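Local coordinates for protein Exo-alpha-sialidase (Clostridium perfringens, PDB 2V72) that binds galactose through a family 32 carbohydrate-binding module, probably directing the large sialidase toxin to which it belongs toward host glycans, at residues Y84-I89 with L96-T101; V57-A62 with I117-I122; S66-T71 with V111-P116. All coordinates share one frame; numbering follows the deposited sequence.

Interaction 1: residues Y84-I89 with L96-T101; sequences YEIHAI and LVAEGT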
loop_
_atom_site.group_PDB
_atom_site.type_symbol
_atom_site.label_atom_id
_atom_site.label_comp_id
_atom_site.label_asym_id
_atom_site.label_seq_id
_atom_site.Cartn_x
_atom_site.Cartn_y
_atom_site.Cartn_z
ATOM N N TYR A 84 7.521 5.953 5.038
ATOM C CA TYR A 84 6.323 5.139 5.227
ATOM C C TYR A 84 6.215 4.506 6.622
ATOM O O TYR A 84 7.192 4.448 7.377
ATOM C CB TYR A 84 6.261 4.033 4.156
ATOM C CG TYR A 84 7.343 2.980 4.308
ATOM C CD1 TYR A 84 7.118 1.819 5.046
ATOM C CD2 TYR A 84 8.600 3.158 3.724
ATOM C CE1 TYR A 84 8.119 0.858 5.201
ATOM C CE2 TYR A 84 9.603 2.211 3.870
ATOM C CZ TYR A 84 9.357 1.063 4.605
ATOM O OH TYR A 84 10.354 0.132 4.744
ATOM N N GLU A 85 5.006 4.047 6.942
ATOM C CA GLU A 85 4.733 3.172 8.079
ATOM C C GLU A 85 3.790 2.094 7.589
ATOM O O GLU A 85 2.964 2.339 6.709
ATOM C CB GLU A 85 4.027 3.926 9.201
ATOM C CG GLU A 85 4.895 4.814 10.086
ATOM C CD GLU A 85 4.060 5.578 11.122
ATOM O OE1 GLU A 85 2.811 5.493 11.065
ATOM O OE2 GLU A 85 4.647 6.270 11.980
ATOM N N ILE A 86 3.914 0.899 8.152
ATOM C CA ILE A 86 2.981 -0.184 7.878
ATOM C C ILE A 86 2.408 -0.717 9.200
ATOM O O ILE A 86 3.155 -1.083 10.107
ATOM C CB ILE A 86 3.643 -1.326 7.049
ATOM C CG1 ILE A 86 4.242 -0.782 5.737
ATOM C CG2 ILE A 86 2.646 -2.464 6.787
ATOM C CD1 ILE A 86 4.724 -1.852 4.754
ATOM N N HIS A 87 1.082 -0.724 9.306
ATOM C CA HIS A 87 0.386 -1.254 10.477
ATOM C C HIS A 87 -0.448 -2.434 10.042
ATOM O O HIS A 87 -0.953 -2.459 8.917
ATOM C CB HIS A 87 -0.564 -0.222 11.091
ATOM C CG HIS A 87 0.112 0.984 11.658
ATOM N ND1 HIS A 87 0.615 1.994 10.866
ATOM C CD2 HIS A 87 0.335 1.362 12.940
ATOM C CE1 HIS A 87 1.126 2.940 11.636
ATOM N NE2 HIS A 87 0.974 2.578 12.898
ATOM N N ALA A 88 -0.588 -3.409 10.936
ATOM C CA ALA A 88 -1.447 -4.558 10.691
ATOM C C ALA A 88 -2.609 -4.544 11.670
ATOM O O ALA A 88 -2.460 -4.114 12.812
ATOM C CB ALA A 88 -0.656 -5.856 10.817
ATOM N N ILE A 89 -3.766 -5.015 11.217
ATOM C CA ILE A 89 -4.945 -5.097 12.071
ATOM C C ILE A 89 -5.304 -6.567 12.267
ATOM O O ILE A 89 -5.583 -7.279 11.297
ATOM C CB ILE A 89 -6.150 -4.279 11.496
ATOM C CG1 ILE A 89 -5.831 -2.778 11.443
ATOM C CG2 ILE A 89 -7.419 -4.490 12.333
ATOM C CD1 ILE A 89 -5.211 -2.304 10.132
ATOM N N LEU A 96 1.908 -1.329 14.688
ATOM C CA LEU A 96 2.995 -0.940 13.788
ATOM C C LEU A 96 3.972 -2.097 13.578
ATOM O O LEU A 96 4.510 -2.658 14.540
ATOM C CB LEU A 96 3.741 0.283 14.340
ATOM C CG LEU A 96 4.849 0.902 13.475
ATOM C CD1 LEU A 96 4.282 1.805 12.394
ATOM C CD2 LEU A 96 5.845 1.672 14.319
ATOM N N VAL A 97 4.211 -2.428 12.313
ATOM C CA VAL A 97 4.955 -3.634 11.957
ATOM C C VAL A 97 6.101 -3.387 10.968
ATOM O O VAL A 97 6.964 -4.244 10.785
ATOM C CB VAL A 97 3.993 -4.732 11.439
ATOM C CG1 VAL A 97 3.560 -4.472 9.990
ATOM C CG2 VAL A 97 4.604 -6.116 11.617
ATOM N N ALA A 98 6.099 -2.218 10.336
ATOM C CA ALA A 98 7.180 -1.800 9.448
ATOM C C ALA A 98 7.209 -0.286 9.342
ATOM O O ALA A 98 6.175 0.371 9.464
ATOM C CB ALA A 98 7.027 -2.430 8.067
ATOM N N GLU A 99 8.402 0.261 9.140
ATOM C CA GLU A 99 8.582 1.690 8.885
ATOM C C GLU A 99 9.973 1.936 8.341
ATOM O O GLU A 99 10.898 1.187 8.645
ATOM C CB GLU A 99 8.340 2.531 10.149
ATOM C CG GLU A 99 9.026 2.012 11.416
ATOM C CD GLU A 99 10.248 2.819 11.822
ATOM O OE1 GLU A 99 11.096 3.124 10.949
ATOM O OE2 GLU A 99 10.355 3.141 13.030
ATOM N N GLY A 100 10.116 2.981 7.530
ATOM C CA GLY A 100 11.411 3.351 6.982
ATOM C C GLY A 100 11.348 4.376 5.868
ATOM O O GLY A 100 10.453 5.226 5.826
ATOM N N THR A 101 12.317 4.280 4.968
ATOM C CA THR A 101 12.456 5.175 3.833
ATOM C C THR A 101 12.577 4.363 2.543
ATOM O O THR A 101 13.206 3.304 2.525
ATOM C CB THR A 101 13.654 6.158 4.047
ATOM O OG1 THR A 101 13.160 7.496 4.178
ATOM C CG2 THR A 101 14.661 6.119 2.904
#

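Interaction 2: residues V57-A62 with I117-I122; sequences VNLGKA and IDAEEI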
loop_
_atom_site.group_PDB
_atom_site.type_symbol
_atom_site.label_atom_id
_atom_site.label_comp_id
_atom_site.label_asym_id
_atom_site.label_seq_id
_atom_site.Cartn_x
_atom_site.Cartn_y
_atom_site.Cartn_z
ATOM N N VAL A 57 -5.858 -1.914 3.148
ATOM C CA VAL A 57 -6.269 -3.054 2.361
ATOM C C VAL A 57 -6.704 -4.172 3.305
ATOM O O VAL A 57 -5.893 -4.712 4.075
ATOM C CB VAL A 57 -5.124 -3.542 1.427
ATOM C CG1 VAL A 57 -5.579 -4.735 0.602
ATOM C CG2 VAL A 57 -4.656 -2.414 0.517
ATOM N N ASN A 58 -7.991 -4.496 3.254
ATOM C CA ASN A 58 -8.530 -5.621 4.002
ATOM C C ASN A 58 -8.256 -6.897 3.238
ATOM O O ASN A 58 -8.415 -6.943 2.018
ATOM C CB ASN A 58 -10.027 -5.448 4.246
ATOM C CG ASN A 58 -10.573 -6.470 5.210
ATOM O OD1 ASN A 58 -10.916 -7.589 4.821
ATOM N ND2 ASN A 58 -10.661 -6.090 6.485
ATOM N N LEU A 59 -7.848 -7.933 3.966
ATOM C CA LEU A 59 -7.301 -9.138 3.349
ATOM C C LEU A 59 -8.336 -10.236 3.133
ATOM O O LEU A 59 -8.052 -11.234 2.456
ATOM C CB LEU A 59 -6.093 -9.650 4.144
ATOM C CG LEU A 59 -4.947 -8.658 4.391
ATOM C CD1 LEU A 59 -3.896 -9.268 5.296
ATOM C CD2 LEU A 59 -4.307 -8.156 3.090
ATOM N N GLY A 60 -9.535 -10.045 3.688
ATOM C CA GLY A 60 -10.636 -11.001 3.512
ATOM C C GLY A 60 -10.805 -11.953 4.680
ATOM O O GLY A 60 -11.925 -12.235 5.100
ATOM N N LYS A 61 -9.687 -12.456 5.194
ATOM C CA LYS A 61 -9.685 -13.319 6.377
ATOM C C LYS A 61 -8.400 -13.121 7.176
ATOM O O LYS A 61 -7.582 -12.270 6.829
ATOM C CB LYS A 61 -9.900 -14.791 5.996
ATOM C CG LYS A 61 -8.811 -15.427 5.147
ATOM C CD LYS A 61 -9.210 -16.867 4.772
ATOM C CE LYS A 61 -8.029 -17.694 4.243
ATOM N NZ LYS A 61 -6.975 -17.931 5.284
ATOM N N ALA A 62 -8.237 -13.883 8.258
ATOM C CA ALA A 62 -6.994 -13.866 9.024
ATOM C C ALA A 62 -5.871 -14.543 8.230
ATOM O O ALA A 62 -5.984 -15.701 7.831
ATOM C CB ALA A 62 -7.187 -14.536 10.372
ATOM N N ILE A 117 3.524 -12.296 10.049
ATOM C CA ILE A 117 2.598 -11.587 10.923
ATOM C C ILE A 117 1.134 -11.938 10.666
ATOM O O ILE A 117 0.704 -12.098 9.522
ATOM C CB ILE A 117 2.844 -10.056 10.924
ATOM C CG1 ILE A 117 2.871 -9.490 9.501
ATOM C CG2 ILE A 117 4.155 -9.746 11.632
ATOM C CD1 ILE A 117 2.405 -8.038 9.388
ATOM N N ASP A 118 0.390 -12.091 11.755
ATOM C CA ASP A 118 -1.049 -12.325 11.699
ATOM C C ASP A 118 -1.722 -10.993 11.416
ATOM O O ASP A 118 -1.487 -10.019 12.125
ATOM C CB ASP A 118 -1.565 -12.898 13.031
ATOM C CG ASP A 118 -0.881 -14.196 13.422
ATOM O OD1 ASP A 118 -1.113 -15.232 12.754
ATOM O OD2 ASP A 118 -0.112 -14.182 14.401
ATOM N N ALA A 119 -2.542 -10.951 10.371
ATOM C CA ALA A 119 -3.224 -9.718 9.976
ATOM C C ALA A 119 -4.440 -10.004 9.107
ATOM O O ALA A 119 -4.372 -10.828 8.195
ATOM C CB ALA A 119 -2.253 -8.789 9.238
ATOM N N GLU A 120 -5.547 -9.321 9.406
ATOM C CA GLU A 120 -6.753 -9.346 8.564
ATOM C C GLU A 120 -6.769 -8.144 7.615
ATOM O O GLU A 120 -7.517 -8.119 6.631
ATOM C CB GLU A 120 -8.032 -9.285 9.412
ATOM C CG GLU A 120 -7.901 -9.670 10.883
ATOM C CD GLU A 120 -8.891 -8.914 11.756
ATOM O OE1 GLU A 120 -8.445 -8.121 12.617
ATOM O OE2 GLU A 120 -10.117 -9.087 11.570
ATOM N N GLU A 121 -5.960 -7.140 7.941
ATOM C CA GLU A 121 -5.930 -5.882 7.215
ATOM C C GLU A 121 -4.546 -5.248 7.347
ATOM O O GLU A 121 -3.881 -5.420 8.364
ATOM C CB GLU A 121 -7.010 -4.937 7.758
ATOM C CG GLU A 121 -7.299 -3.728 6.879
ATOM C CD GLU A 121 -8.550 -2.971 7.295
ATOM O OE1 GLU A 121 -8.434 -1.771 7.631
ATOM O OE2 GLU A 121 -9.645 -3.577 7.288
ATOM N N ILE A 122 -4.121 -4.532 6.307
ATOM C CA ILE A 122 -2.840 -3.814 6.309
ATOM C C ILE A 122 -3.035 -2.364 5.894
ATOM O O ILE A 122 -3.845 -2.064 5.019
ATOM C CB ILE A 122 -1.815 -4.465 5.352
ATOM C CG1 ILE A 122 -1.624 -5.943 5.695
ATOM C CG2 ILE A 122 -0.467 -3.743 5.426
ATOM C CD1 ILE A 122 -1.025 -6.736 4.578
#

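Interaction 3: residues S66-T71 with V111-P116; sequences SSIAIT and VTFDSP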
loop_
_atom_site.group_PDB
_atom_site.type_symbol
_atom_site.label_atom_id
_atom_site.label_comp_id
_atom_site.label_asym_id
_atom_site.label_seq_id
_atom_site.Cartn_x
_atom_site.Cartn_y
_atom_site.Cartn_z
ATOM N N SER A 66 4.059 -12.944 5.177
ATOM C CA SER A 66 5.517 -12.980 5.208
ATOM C C SER A 66 6.139 -11.834 4.416
ATOM O O SER A 66 7.278 -11.462 4.673
ATOM C CB SER A 66 6.050 -14.342 4.737
ATOM O OG SER A 66 5.307 -14.856 3.643
ATOM N N SER A 67 5.397 -11.269 3.466
ATOM C CA SER A 67 5.904 -10.129 2.688
ATOM C C SER A 67 4.828 -9.301 1.998
ATOM O O SER A 67 3.688 -9.741 1.828
ATOM C CB SER A 67 6.963 -10.570 1.658
ATOM O OG SER A 67 6.383 -11.303 0.597
ATOM N N ILE A 68 5.220 -8.090 1.605
ATOM C CA ILE A 68 4.348 -7.154 0.886
ATOM C C ILE A 68 5.155 -6.507 -0.246
ATOM O O ILE A 68 6.261 -6.014 -0.016
ATOM C CB ILE A 68 3.770 -6.066 1.841
ATOM C CG1 ILE A 68 2.927 -6.711 2.952
ATOM C CG2 ILE A 68 2.929 -5.048 1.075
ATOM C CD1 ILE A 68 2.888 -5.926 4.238
ATOM N N ALA A 69 4.605 -6.528 -1.458
ATOM C CA ALA A 69 5.224 -5.853 -2.597
ATOM C C ALA A 69 4.435 -4.610 -2.995
ATOM O O ALA A 69 3.258 -4.690 -3.362
ATOM C CB ALA A 69 5.382 -6.806 -3.781
ATOM N N ILE A 70 5.102 -3.464 -2.904
ATOM C CA ILE A 70 4.514 -2.164 -3.232
ATOM C C ILE A 70 5.063 -1.686 -4.579
ATOM O O ILE A 70 6.214 -1.236 -4.681
ATOM C CB ILE A 70 4.801 -1.114 -2.122
ATOM C CG1 ILE A 70 4.284 -1.597 -0.757
ATOM C CG2 ILE A 70 4.203 0.243 -2.485
ATOM C CD1 ILE A 70 5.304 -2.433 0.039
ATOM N N THR A 71 4.222 -1.797 -5.605
ATOM C CA THR A 71 4.567 -1.401 -6.970
ATOM C C THR A 71 4.226 0.075 -7.218
ATOM O O THR A 71 3.053 0.457 -7.204
ATOM C CB THR A 71 3.814 -2.270 -7.993
ATOM O OG1 THR A 71 3.993 -3.656 -7.671
ATOM C CG2 THR A 71 4.294 -1.995 -9.423
ATOM N N VAL A 111 8.725 -5.515 1.457
ATOM C CA VAL A 111 8.836 -5.550 2.907
ATOM C C VAL A 111 8.625 -7.000 3.321
ATOM O O VAL A 111 7.596 -7.607 3.006
ATOM C CB VAL A 111 7.799 -4.616 3.593
ATOM C CG1 VAL A 111 7.757 -4.862 5.096
ATOM C CG2 VAL A 111 8.123 -3.152 3.305
ATOM N N THR A 112 9.614 -7.560 4.004
ATOM C CA THR A 112 9.545 -8.962 4.399
ATOM C C THR A 112 9.538 -9.112 5.917
ATOM O O THR A 112 10.222 -8.380 6.636
ATOM C CB THR A 112 10.664 -9.796 3.729
ATOM O OG1 THR A 112 10.533 -9.697 2.302
ATOM C CG2 THR A 112 10.576 -11.279 4.133
ATOM N N PHE A 113 8.731 -10.052 6.392
ATOM C CA PHE A 113 8.660 -10.372 7.806
ATOM C C PHE A 113 9.224 -11.773 8.037
ATOM O O PHE A 113 8.566 -12.776 7.724
ATOM C CB PHE A 113 7.215 -10.263 8.312
ATOM C CG PHE A 113 6.570 -8.931 8.038
ATOM C CD1 PHE A 113 5.683 -8.781 6.978
ATOM C CD2 PHE A 113 6.853 -7.827 8.834
ATOM C CE1 PHE A 113 5.082 -7.553 6.718
ATOM C CE2 PHE A 113 6.260 -6.595 8.577
ATOM C CZ PHE A 113 5.374 -6.461 7.524
ATOM N N ASP A 114 10.449 -11.825 8.566
ATOM C CA ASP A 114 11.125 -13.086 8.914
ATOM C C ASP A 114 10.219 -13.982 9.763
ATOM O O ASP A 114 10.060 -15.170 9.469
ATOM C CB ASP A 114 12.448 -12.815 9.645
ATOM C CG ASP A 114 13.498 -12.135 8.759
ATOM O OD1 ASP A 114 13.475 -12.317 7.516
ATOM O OD2 ASP A 114 14.367 -11.423 9.318
ATOM N N SER A 115 9.637 -13.399 10.809
ATOM C CA SER A 115 8.493 -13.989 11.508
ATOM C C SER A 115 7.197 -13.471 10.870
ATOM O O SER A 115 6.907 -12.275 10.971
ATOM C CB SER A 115 8.508 -13.617 12.992
ATOM O OG SER A 115 9.164 -14.605 13.765
ATOM N N PRO A 116 6.418 -14.367 10.218
ATOM C CA PRO A 116 5.185 -13.985 9.509
ATOM C C PRO A 116 4.120 -13.414 10.447
ATOM O O PRO A 116 3.848 -13.978 11.511
ATOM C CB PRO A 116 4.701 -15.304 8.896
ATOM C CG PRO A 116 5.901 -16.200 8.905
ATOM C CD PRO A 116 6.662 -15.816 10.132
#

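Interaction 1: residues Y84-I89 with L96-T101
The Tyr84 ring lies against the backbone of Gly100, whose N sits 3.5 Å above the plane over one face, displaced toward the rim. Gly100 CA makes a CH-pi contact with the same ring, 4.2 Å from its centroid, while Thr101 O is at the ring edge, in plane. With chi1 at 68°, Tyr84 CG stands between its own N and carbonyl carbon, which swings the ring across to the partner strand. Three residues on, His87 offers one face of its imidazole to Leu96: CD1 of Leu96 is 3.7 Å from the His87 ring centroid, in a second CH-pi contact, and Glu85 OE1 lies in plane at the imidazole edge. Leu96 CD1 also meets the stem of Glu85, 3.8 Å from Glu85 CG, the two side chains crossing at about a right angle.

The backbones form an antiparallel ladder interrupted by a classic beta bulge, at which Val97 and Ala98 both face Ile86. Ile86 O therefore accepts two bonds, from Val97 N at 2.8 Å, almost in line with the carbonyl, and from Ala98 N at 3.2 Å. Ile86 N in turn donates to Ala98 O over 2.7 Å. At the bulge itself Ile86 CB packs on Ala98 CB.

Strands 84-90 and 93-101 make a beta hairpin, with 93-101 outermost in its five-stranded sheet and 84-90 bonded on its other flank to strand 121-129. Tyr84 stacks on Trp102, and the Ile86, Val97 and Ala98 side chains face Val111, Phe113 and Ile117 of strands 109-113 and 116-119, across the core of the beta-sandwich.

Interaction 2: residues V57-A62 with I117-I122
Val57 and Ile122 form a hydrogen-bonded pair where neighbouring antiparallel strands meet at one end of the F5/8 type C (discoidin-like) beta-sandwich; both segments turn a corner between the two sheets, at Gly60-Lys61 and at Glu120. Val57 N reaches Ile122 O at 2.8 Å, and Ile122 N returns a bond to Val57 O. Two residues on from Val57, Leu59 N donates to Glu120 O at 2.7 Å, carrying the pairing up to the corner.

The packed side is built on Leu59 and Ile122. With CG anti to the carbonyl carbon (chi1 -55°), Leu59 directs its two methyls at Ala119 and Ile122: Leu59 CD1 lies against the backbone carbonyl of Ala119, 3.3 Å from Ala119 O, while Leu59 CD2 meets Ile122 CD1 at 3.9 Å. Val65 and Val141 of the facing sheet enclose Leu59 further, and Ile122 also touches Ile86 and Ile68, so this part belongs to the buried core.

The outer side is polar and looser. At the corner Gly60 and Lys61 are exposed and barely covered; Lys61 O makes a CA-H...O contact with Glu120 CA, at 3.5 Å. The Glu120 carboxylate turns to Asn91 N instead, through OE1. Asn58 and Glu121, a non-hydrogen-bonded pair, bridge this surface with their side chains, which cross at about a right angle. Asn58 uses both ends of its amide: OD1 accepts from Gly60 N at 3.0 Å, closing an Asx turn that shapes the corner, and ND2 donates to Glu121 OE2 at 2.8 Å. That last bond is nearly straight (173°), in the amide plane, and falls on the anti lone pair of the carboxylate oxygen.

Interaction 3: residues S66-T71 with V111-P116
Part of the second antiparallel sheet of the beta-sandwich, this contact pairs strand 62-71 with the end of strand 109-113, just before the chain turns at Asp114 and Ser115. Ile68 and Val111 are a hydrogen-bonded pair, Ile68 N to Val111 O 2.8 Å and Val111 N to Ile68 O 2.9 Å. Phe113 N adds a bond to Ser66 O, 2.7 Å long and almost straight at the hydrogen (176°). Thr112 CG2 is 3.3 Å from the same Ser66 O.

Ser67 and Thr112, a non-hydrogen-bonded pair, lie on the face turned away from the core, Thr112 exposed and Ser67 covered, and Ser67 CB approaches Thr112 OG1. The hydroxyls of Ser66 and Ser67 both bond to Glu8 OE2, and both residues face Tyr142 of strand 135-142 in a classic beta bulge on the other flank of the strand.

On the core face Phe113 touches Val97, and Val111 touches Ala98 and Trp102. Ile70 CD1 approaches Val111 CG2 more loosely, at 4.4 Å. The Phe113 ring turns an edge to its isoleucine neighbour: Ile68 CD1 lies in the ring plane, 3.7 Å from Phe113 CE1.

In the fold
After the early strands the chain enters 57-62, turns the corner within it and continues into 66-71, the first half of interaction 3. The hairpin of interaction 1 follows, closing its short loop at 96-101. Segment 111-116 then closes interaction 3 around that hairpin, and 117-122 closes interaction 2 around both, so the three contacts are nested without crossing. Interaction 1 lies in one sheet, interaction 3 in the other, and interaction 2 spans the corner joining them. Ile89 bonds to Glu120 and Glu121 by its backbone, linking interactions 1 and 2, while Ile122 CD1 meets Ile68 CD1 between interactions 2 and 3.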